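Local coordinates for hydrolase, haloacid dehalogenase-like family (Chlorobaculum tepidum, PDB 2HCF), which binds magnesium and is probably a hydrolase of the haloacid dehalogenase (HAD) superfamily, its substrate not established, at residues 8-13 with 115-120; 12-17 with 174-179. One frame throughout, in Å; residues are numbered along the deposited sequence.

Interaction 1: residues 8-13 with 115-120. With MG (magnesium ion), chain B.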
ATOM      1  N   LEU A   8       6.587  -7.656   2.614  1.00 18.51           N
ATOM      2  CA  LEU A   8       5.453  -6.986   1.986  1.00 19.23           C
ATOM      3  C   LEU A   8       5.470  -5.496   2.341  1.00 18.67           C
ATOM      4  O   LEU A   8       5.495  -5.117   3.507  1.00 19.46           O
ATOM      5  CB  LEU A   8       4.148  -7.658   2.432  1.00 19.79           C
ATOM      6  CG  LEU A   8       3.991  -9.149   2.116  1.00 20.56           C
ATOM      7  CD1 LEU A   8       2.752  -9.683   2.801  1.00 20.62           C
ATOM      8  CD2 LEU A   8       3.931  -9.409   0.623  1.00 23.47           C
ATOM      9  N   PHE A   9       5.446  -4.663   1.314  1.00 18.79           N
ATOM     10  CA  PHE A   9       5.563  -3.210   1.419  1.00 18.46           C
ATOM     11  C   PHE A   9       4.272  -2.531   0.992  1.00 18.79           C
ATOM     12  O   PHE A   9       3.693  -2.843  -0.093  1.00 18.21           O
ATOM     13  CB  PHE A   9       6.628  -2.694   0.448  1.00 17.71           C
ATOM     14  CG  PHE A   9       8.056  -2.788   0.956  1.00 17.25           C
ATOM     15  CD1 PHE A   9       8.608  -1.745   1.696  1.00 17.31           C
ATOM     16  CD2 PHE A   9       8.880  -3.864   0.608  1.00 17.09           C
ATOM     17  CE1 PHE A   9       9.924  -1.806   2.134  1.00 17.67           C
ATOM     18  CE2 PHE A   9      10.180  -3.931   1.043  1.00 16.14           C
ATOM     19  CZ  PHE A   9      10.703  -2.893   1.810  1.00 18.31           C
ATOM     20  N   ASP A  10       3.835  -1.611   1.844  1.00 19.28           N
ATOM     21  CA  ASP A  10       2.908  -0.525   1.492  1.00 19.15           C
ATOM     22  C   ASP A  10       3.565   0.465   0.526  1.00 19.16           C
ATOM     23  O   ASP A  10       4.768   0.527   0.481  1.00 18.35           O
ATOM     24  CB  ASP A  10       2.543   0.179   2.789  1.00 20.33           C
ATOM     25  CG  ASP A  10       1.574   1.325   2.579  1.00 21.95           C
ATOM     26  OD1 ASP A  10       0.461   1.025   2.104  1.00 21.62           O
ATOM     27  OD2 ASP A  10       1.928   2.489   2.923  1.00 17.17           O
ATOM     28  N   ILE A  11       2.780   1.204  -0.266  1.00 18.90           N
ATOM     29  CA  ILE A  11       3.299   2.203  -1.207  1.00 18.30           C
ATOM     30  C   ILE A  11       3.312   3.632  -0.595  1.00 18.75           C
ATOM     31  O   ILE A  11       4.391   4.153  -0.234  1.00 17.90           O
ATOM     32  CB  ILE A  11       2.517   2.151  -2.532  1.00 18.86           C
ATOM     33  CG1 ILE A  11       2.576   0.720  -3.112  1.00 17.56           C
ATOM     34  CG2 ILE A  11       3.049   3.187  -3.521  1.00 17.57           C
ATOM     35  CD1 ILE A  11       1.907   0.560  -4.450  1.00 17.81           C
ATOM     36  N   ASP A  12       2.133   4.245  -0.426  1.00 18.82           N
ATOM     37  CA  ASP A  12       2.045   5.673  -0.090  1.00 18.82           C
ATOM     38  C   ASP A  12       2.469   5.937   1.340  1.00 18.80           C
ATOM     39  O   ASP A  12       1.989   5.254   2.273  1.00 17.18           O
ATOM     40  CB  ASP A  12       0.642   6.223  -0.338  1.00 19.00           C
ATOM     41  CG  ASP A  12       0.220   6.074  -1.819  1.00 21.09           C
ATOM     42  OD1 ASP A  12      -0.107   4.947  -2.211  1.00 24.07           O
ATOM     43  OD2 ASP A  12       0.256   7.059  -2.569  1.00 22.96           O
ATOM     44  N   GLY A  13       3.410   6.869   1.485  1.00 19.06           N
ATOM     45  CA  GLY A  13       3.995   7.214   2.801  1.00 18.44           C
ATOM     46  C   GLY A  13       5.025   6.224   3.346  1.00 18.70           C
ATOM     47  O   GLY A  13       5.475   6.386   4.486  1.00 18.32           O
ATOM     48  N   LEU A 115       3.858  -6.497  -2.692  1.00 17.22           N
ATOM     49  CA  LEU A 115       3.169  -5.296  -2.307  1.00 17.34           C
ATOM     50  C   LEU A 115       1.973  -5.698  -1.502  1.00 17.87           C
ATOM     51  O   LEU A 115       1.350  -6.699  -1.823  1.00 18.09           O
ATOM     52  CB  LEU A 115       2.685  -4.569  -3.532  1.00 17.71           C
ATOM     53  CG  LEU A 115       3.840  -4.028  -4.390  1.00 17.01           C
ATOM     54  CD1 LEU A 115       3.312  -3.648  -5.711  1.00 17.96           C
ATOM     55  CD2 LEU A 115       4.486  -2.799  -3.714  1.00 18.68           C
ATOM     56  N   LEU A 116       1.651  -4.919  -0.479  1.00 18.66           N
ATOM     57  CA  LEU A 116       0.403  -5.028   0.252  1.00 18.98           C
ATOM     58  C   LEU A 116      -0.059  -3.594   0.459  1.00 19.56           C
ATOM     59  O   LEU A 116       0.536  -2.871   1.290  1.00 18.78           O
ATOM     60  CB  LEU A 116       0.597  -5.717   1.608  1.00 19.65           C
ATOM     61  CG  LEU A 116      -0.692  -6.235   2.238  1.00 21.96           C
ATOM     62  CD1 LEU A 116      -0.409  -7.290   3.271  1.00 23.97           C
ATOM     63  CD2 LEU A 116      -1.517  -5.122   2.872  1.00 22.86           C
ATOM     64  N   THR A 117      -1.059  -3.176  -0.338  1.00 19.12           N
ATOM     65  CA  THR A 117      -1.371  -1.768  -0.492  1.00 19.94           C
ATOM     66  C   THR A 117      -2.845  -1.438  -0.621  1.00 19.77           C
ATOM     67  O   THR A 117      -3.642  -2.280  -1.050  1.00 20.08           O
ATOM     68  CB  THR A 117      -0.585  -1.223  -1.704  1.00 19.11           C
ATOM     69  OG1 THR A 117      -0.958   0.122  -1.970  1.00 20.16           O
ATOM     70  CG2 THR A 117      -0.780  -2.103  -2.910  1.00 20.92           C
ATOM     71  N   GLY A 118      -3.202  -0.205  -0.234  1.00 19.76           N
ATOM     72  CA  GLY A 118      -4.575   0.307  -0.384  1.00 19.13           C
ATOM     73  C   GLY A 118      -4.864   0.764  -1.806  1.00 18.67           C
ATOM     74  O   GLY A 118      -6.012   1.044  -2.156  1.00 20.27           O
ATOM     75  N   ASN A 119      -3.828   0.892  -2.634  1.00 18.93           N
ATOM     76  CA  ASN A 119      -4.025   1.211  -4.043  1.00 18.94           C
ATOM     77  C   ASN A 119      -4.673   0.045  -4.823  1.00 19.11           C
ATOM     78  O   ASN A 119      -4.371  -1.131  -4.569  1.00 19.25           O
ATOM     79  CB  ASN A 119      -2.673   1.526  -4.721  1.00 19.38           C
ATOM     80  CG  ASN A 119      -2.065   2.853  -4.284  1.00 19.90           C
ATOM     81  OD1 ASN A 119      -2.420   3.911  -4.832  1.00 17.31           O
ATOM     82  ND2 ASN A 119      -1.075   2.799  -3.365  1.00 15.60           N
ATOM     83  N   PHE A 120      -5.546   0.373  -5.785  1.00 18.42           N
ATOM     84  CA  PHE A 120      -5.864  -0.538  -6.863  1.00 17.58           C
ATOM     85  C   PHE A 120      -4.515  -0.860  -7.515  1.00 17.93           C
ATOM     86  O   PHE A 120      -3.607  -0.018  -7.543  1.00 16.76           O
ATOM     87  CB  PHE A 120      -6.806   0.099  -7.910  1.00 17.54           C
ATOM     88  CG  PHE A 120      -8.179   0.468  -7.381  1.00 18.08           C
ATOM     89  CD1 PHE A 120      -9.009  -0.493  -6.817  1.00 18.26           C
ATOM     90  CD2 PHE A 120      -8.660   1.769  -7.503  1.00 16.41           C
ATOM     91  CE1 PHE A 120     -10.291  -0.144  -6.329  1.00 16.20           C
ATOM     92  CE2 PHE A 120      -9.919   2.106  -7.040  1.00 17.56           C
ATOM     93  CZ  PHE A 120     -10.731   1.149  -6.441  1.00 14.08           C
TER
HETATM   94 MG    MG B 300       0.785   4.049   3.565  1.00 15.09          MG
HETATM   95  O   HOH W   1      -0.308   2.142  -0.465  1.00 10.65           O
HETATM   96  O   HOH W   2      -0.734   3.818   2.098  1.00 16.02           O
HETATM   97  O   HOH W   3      -0.076   6.044   4.131  1.00 17.21           O
HETATM   98  O   HOH W   4      -0.378   2.704   4.623  1.00 13.89           O
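The carboxylate of D12 and the side-chain amide of N119 meet across the two loops that leave neighbouring strands. ND2 of N119 donates to OD1 of D12 over 2.6 Å, reaching the oxygen nearly head-on along its C-O bond. That oxygen lies almost in the amide plane, and the two flat groups are twisted 32° apart. K127 ties both partners together from outside, as it pairs with D12 OD2 and N119 OD1.

I11 packs beside this bridge. Its side chain crosses that of T117 at a slant, with CG1, anti to the carbonyl carbon (chi1 -56°), 3.8 Å from OG1 of T117, while CB of I11 packs against the N119 amide. CG1 of I11 is also 4.0 Å from CD2 of L115. T117 OG1 accepts from the backbone N of N119, an ST turn that fixes the start of the loop carrying the amide.

D10, just past the end of strand 5-9, turns its carboxylate to the magnesium, with OD2 bound at 2.0 Å to the metal and held also by T14. OD1 of D10 takes protons from two waters, one of which also bonds T117 OG1, and has R149 as a salt-bridge partner. Deeper in the sheet, the N of L116 donates to F9 O at 2.9 Å, and CD1 of L8 touches CD1 of L116.

Two parallel strands of a Rossmann-like sheet thus end in adjoining loops, as in HAD active sites: the DxD loop supplies metal ligands, and T117, ending strand 111-116, is consistent with the motif II Ser/Thr that binds the phosphoryl group in relatives.

Interaction 2: residues 12-17 with 174-179. With MG (magnesium ion), chain B.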
ATOM      1  N   ASP A  12       2.133   4.245  -0.426  1.00 18.82           N
ATOM      2  CA  ASP A  12       2.045   5.673  -0.090  1.00 18.82           C
ATOM      3  C   ASP A  12       2.469   5.937   1.340  1.00 18.80           C
ATOM      4  O   ASP A  12       1.989   5.254   2.273  1.00 17.18           O
ATOM      5  CB  ASP A  12       0.642   6.223  -0.338  1.00 19.00           C
ATOM      6  CG  ASP A  12       0.220   6.074  -1.819  1.00 21.09           C
ATOM      7  OD1 ASP A  12      -0.107   4.947  -2.211  1.00 24.07           O
ATOM      8  OD2 ASP A  12       0.256   7.059  -2.569  1.00 22.96           O
ATOM      9  N   GLY A  13       3.410   6.869   1.485  1.00 19.06           N
ATOM     10  CA  GLY A  13       3.995   7.214   2.801  1.00 18.44           C
ATOM     11  C   GLY A  13       5.025   6.224   3.346  1.00 18.70           C
ATOM     12  O   GLY A  13       5.475   6.386   4.486  1.00 18.32           O
ATOM     13  N   THR A  14       5.371   5.204   2.539  1.00 17.92           N
ATOM     14  CA  THR A  14       6.344   4.172   2.851  1.00 17.11           C
ATOM     15  C   THR A  14       7.435   4.106   1.780  1.00 17.29           C
ATOM     16  O   THR A  14       8.628   4.246   2.079  1.00 17.28           O
ATOM     17  CB  THR A  14       5.661   2.805   2.964  1.00 17.19           C
ATOM     18  OG1 THR A  14       4.646   2.845   3.987  1.00 14.03           O
ATOM     19  CG2 THR A  14       6.653   1.710   3.310  1.00 17.54           C
ATOM     20  N   LEU A  15       7.028   3.891   0.539  1.00 17.63           N
ATOM     21  CA  LEU A  15       8.003   3.939  -0.583  1.00 17.02           C
ATOM     22  C   LEU A  15       8.061   5.291  -1.262  1.00 17.43           C
ATOM     23  O   LEU A  15       9.106   5.714  -1.744  1.00 16.47           O
ATOM     24  CB  LEU A  15       7.645   2.886  -1.620  1.00 17.02           C
ATOM     25  CG  LEU A  15       7.588   1.432  -1.138  1.00 18.38           C
ATOM     26  CD1 LEU A  15       7.070   0.531  -2.284  1.00 17.76           C
ATOM     27  CD2 LEU A  15       8.968   0.991  -0.694  1.00 19.46           C
ATOM     28  N   LEU A  16       6.920   5.941  -1.365  1.00 17.29           N
ATOM     29  CA  LEU A  16       6.832   7.191  -2.098  1.00 17.48           C
ATOM     30  C   LEU A  16       5.634   7.981  -1.624  1.00 17.47           C
ATOM     31  O   LEU A  16       4.814   7.473  -0.822  1.00 16.37           O
ATOM     32  CB  LEU A  16       6.743   6.921  -3.604  1.00 17.64           C
ATOM     33  CG  LEU A  16       5.585   6.015  -4.119  1.00 18.26           C
ATOM     34  CD1 LEU A  16       4.250   6.759  -4.247  1.00 19.49           C
ATOM     35  CD2 LEU A  16       5.981   5.452  -5.508  1.00 18.91           C
ATOM     36  N   LYS A  17       5.579   9.229  -2.101  1.00 18.46           N
ATOM     37  CA  LYS A  17       4.427  10.115  -1.959  1.00 19.17           C
ATOM     38  C   LYS A  17       4.057  10.694  -3.290  1.00 19.88           C
ATOM     39  O   LYS A  17       4.902  10.809  -4.188  1.00 20.60           O
ATOM     40  CB  LYS A  17       4.710  11.260  -1.002  1.00 19.47           C
ATOM     41  CG  LYS A  17       4.833  10.767   0.431  1.00 19.38           C
ATOM     42  CD  LYS A  17       5.095  11.880   1.395  1.00 18.96           C
ATOM     43  CE  LYS A  17       5.252  11.284   2.802  1.00 18.41           C
ATOM     44  NZ  LYS A  17       5.563  12.299   3.843  1.00 17.47           N
ATOM     45  N   VAL A 174       7.198 -10.348   6.976  1.00 20.47           N
ATOM     46  CA  VAL A 174       7.459  -8.967   7.386  1.00 20.65           C
ATOM     47  C   VAL A 174       6.542  -8.034   6.594  1.00 19.80           C
ATOM     48  O   VAL A 174       6.522  -8.050   5.350  1.00 18.90           O
ATOM     49  CB  VAL A 174       8.949  -8.589   7.164  1.00 20.31           C
ATOM     50  CG1 VAL A 174       9.215  -7.152   7.565  1.00 21.09           C
ATOM     51  CG2 VAL A 174       9.846  -9.526   7.941  1.00 21.48           C
ATOM     52  N   ILE A 175       5.766  -7.248   7.333  1.00 19.81           N
ATOM     53  CA  ILE A 175       4.846  -6.315   6.740  1.00 20.34           C
ATOM     54  C   ILE A 175       5.232  -4.893   7.100  1.00 19.95           C
ATOM     55  O   ILE A 175       5.307  -4.541   8.273  1.00 20.32           O
ATOM     56  CB  ILE A 175       3.428  -6.642   7.154  1.00 19.63           C
ATOM     57  CG1 ILE A 175       2.957  -7.843   6.334  1.00 20.38           C
ATOM     58  CG2 ILE A 175       2.489  -5.489   6.909  1.00 19.60           C
ATOM     59  CD1 ILE A 175       1.795  -8.585   6.923  1.00 21.05           C
ATOM     60  N   ILE A 176       5.472  -4.083   6.070  1.00 19.70           N
ATOM     61  CA  ILE A 176       6.046  -2.749   6.246  1.00 19.47           C
ATOM     62  C   ILE A 176       5.085  -1.646   5.781  1.00 19.84           C
ATOM     63  O   ILE A 176       4.597  -1.668   4.627  1.00 20.03           O
ATOM     64  CB  ILE A 176       7.389  -2.633   5.483  1.00 19.34           C
ATOM     65  CG1 ILE A 176       8.376  -3.682   6.000  1.00 19.84           C
ATOM     66  CG2 ILE A 176       7.978  -1.228   5.603  1.00 19.69           C
ATOM     67  CD1 ILE A 176       9.521  -4.004   5.036  1.00 18.54           C
ATOM     68  N   GLY A 177       4.883  -0.657   6.655  1.00 18.86           N
ATOM     69  CA  GLY A 177       4.100   0.537   6.339  1.00 18.73           C
ATOM     70  C   GLY A 177       4.199   1.680   7.334  1.00 18.42           C
ATOM     71  O   GLY A 177       4.946   1.609   8.299  1.00 18.05           O
ATOM     72  N   ASP A 178       3.383   2.713   7.112  1.00 18.67           N
ATOM     73  CA  ASP A 178       3.485   4.009   7.794  1.00 17.25           C
ATOM     74  C   ASP A 178       2.302   4.420   8.676  1.00 17.53           C
ATOM     75  O   ASP A 178       2.314   5.543   9.190  1.00 16.91           O
ATOM     76  CB  ASP A 178       3.730   5.105   6.752  1.00 17.89           C
ATOM     77  CG  ASP A 178       2.491   5.363   5.860  1.00 19.52           C
ATOM     78  OD1 ASP A 178       2.074   4.391   5.185  1.00 19.72           O
ATOM     79  OD2 ASP A 178       1.969   6.527   5.836  1.00 19.33           O
ATOM     80  N   THR A 179       1.300   3.536   8.852  1.00 16.56           N
ATOM     81  CA  THR A 179       0.105   3.858   9.648  1.00 17.01           C
ATOM     82  C   THR A 179      -0.308   2.736  10.564  1.00 17.50           C
ATOM     83  O   THR A 179       0.172   1.602  10.469  1.00 17.31           O
ATOM     84  CB  THR A 179      -1.146   4.171   8.765  1.00 16.94           C
ATOM     85  OG1 THR A 179      -1.801   2.936   8.394  1.00 17.50           O
ATOM     86  CG2 THR A 179      -0.743   4.959   7.519  1.00 16.71           C
TER
HETATM   87 MG    MG B 300       0.785   4.049   3.565  1.00 15.09          MG
HETATM   88  O   HOH W   3      -0.076   6.044   4.131  1.00 17.21           O
HETATM   89  O   HOH W   2      -0.734   3.818   2.098  1.00 16.02           O
HETATM   90  O   HOH W   4      -0.378   2.704   4.623  1.00 13.89           O
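Metal coordination is what joins D12 and D178. The main-chain O of D12 and OD1 of D178 both bind magnesium, each at 2.1 Å from the ion. This shared ligation lets D12 O and D178 OD1 lie only 3.0 Å apart. D178 OD2 faces a different task, accepting from a metal-bound water at 2.7 Å. CG of D178 sits between its backbone N and carbonyl carbon (chi1 70°), which swings the carboxylate over the 12-14 turn.

Close packing comes next. CB of D178 lies 3.1 Å from the carbonyl O of G13, a residue with positive phi. T14 reaches across with both branches: OG1 stands 3.3 Å from CA of G177, and CG2 touches CG2 of I176 at 4.0 Å, the two side chains crossing at about a right angle. The hydroxyl of T14 has its hydrogen-bond partner in OD2 of D10.

Within the turn, G13 N bonds to L16 O, and T198 OG1 bonds G13 O. In segment 174-179, T179 is the N-cap of helix 180-187, its OG1 bonded to the backbone N of H181.

Here the end of strand 173-177 brings a second acidic loop to the DxDx(T/V) turn, the way HAD enzymes complete their magnesium site.

How the interactions relate
Interactions 1 and 2 share D12 and G13 and lie with centres 7 Å apart, both reaching the same magnesium ion. Strand 5-9 is central: strand 111-116 flanks it in interaction 1 and strand 173-177 in interaction 2. The second junction is bonded through the backbone, L8 O lying 2.8 Å from I176 N and L8 N 2.8 Å from V174 O, while F9 CZ packs 3.6 Å from I176 CD1. The ion's six ligands are divided among the contacts: D10 enters through 8-13, D178 through 174-179, D12 belongs to both, and three waters fill the remaining places. The worked case shows how loops at the C-terminal ends of the central strands of a parallel sheet assemble a metal site.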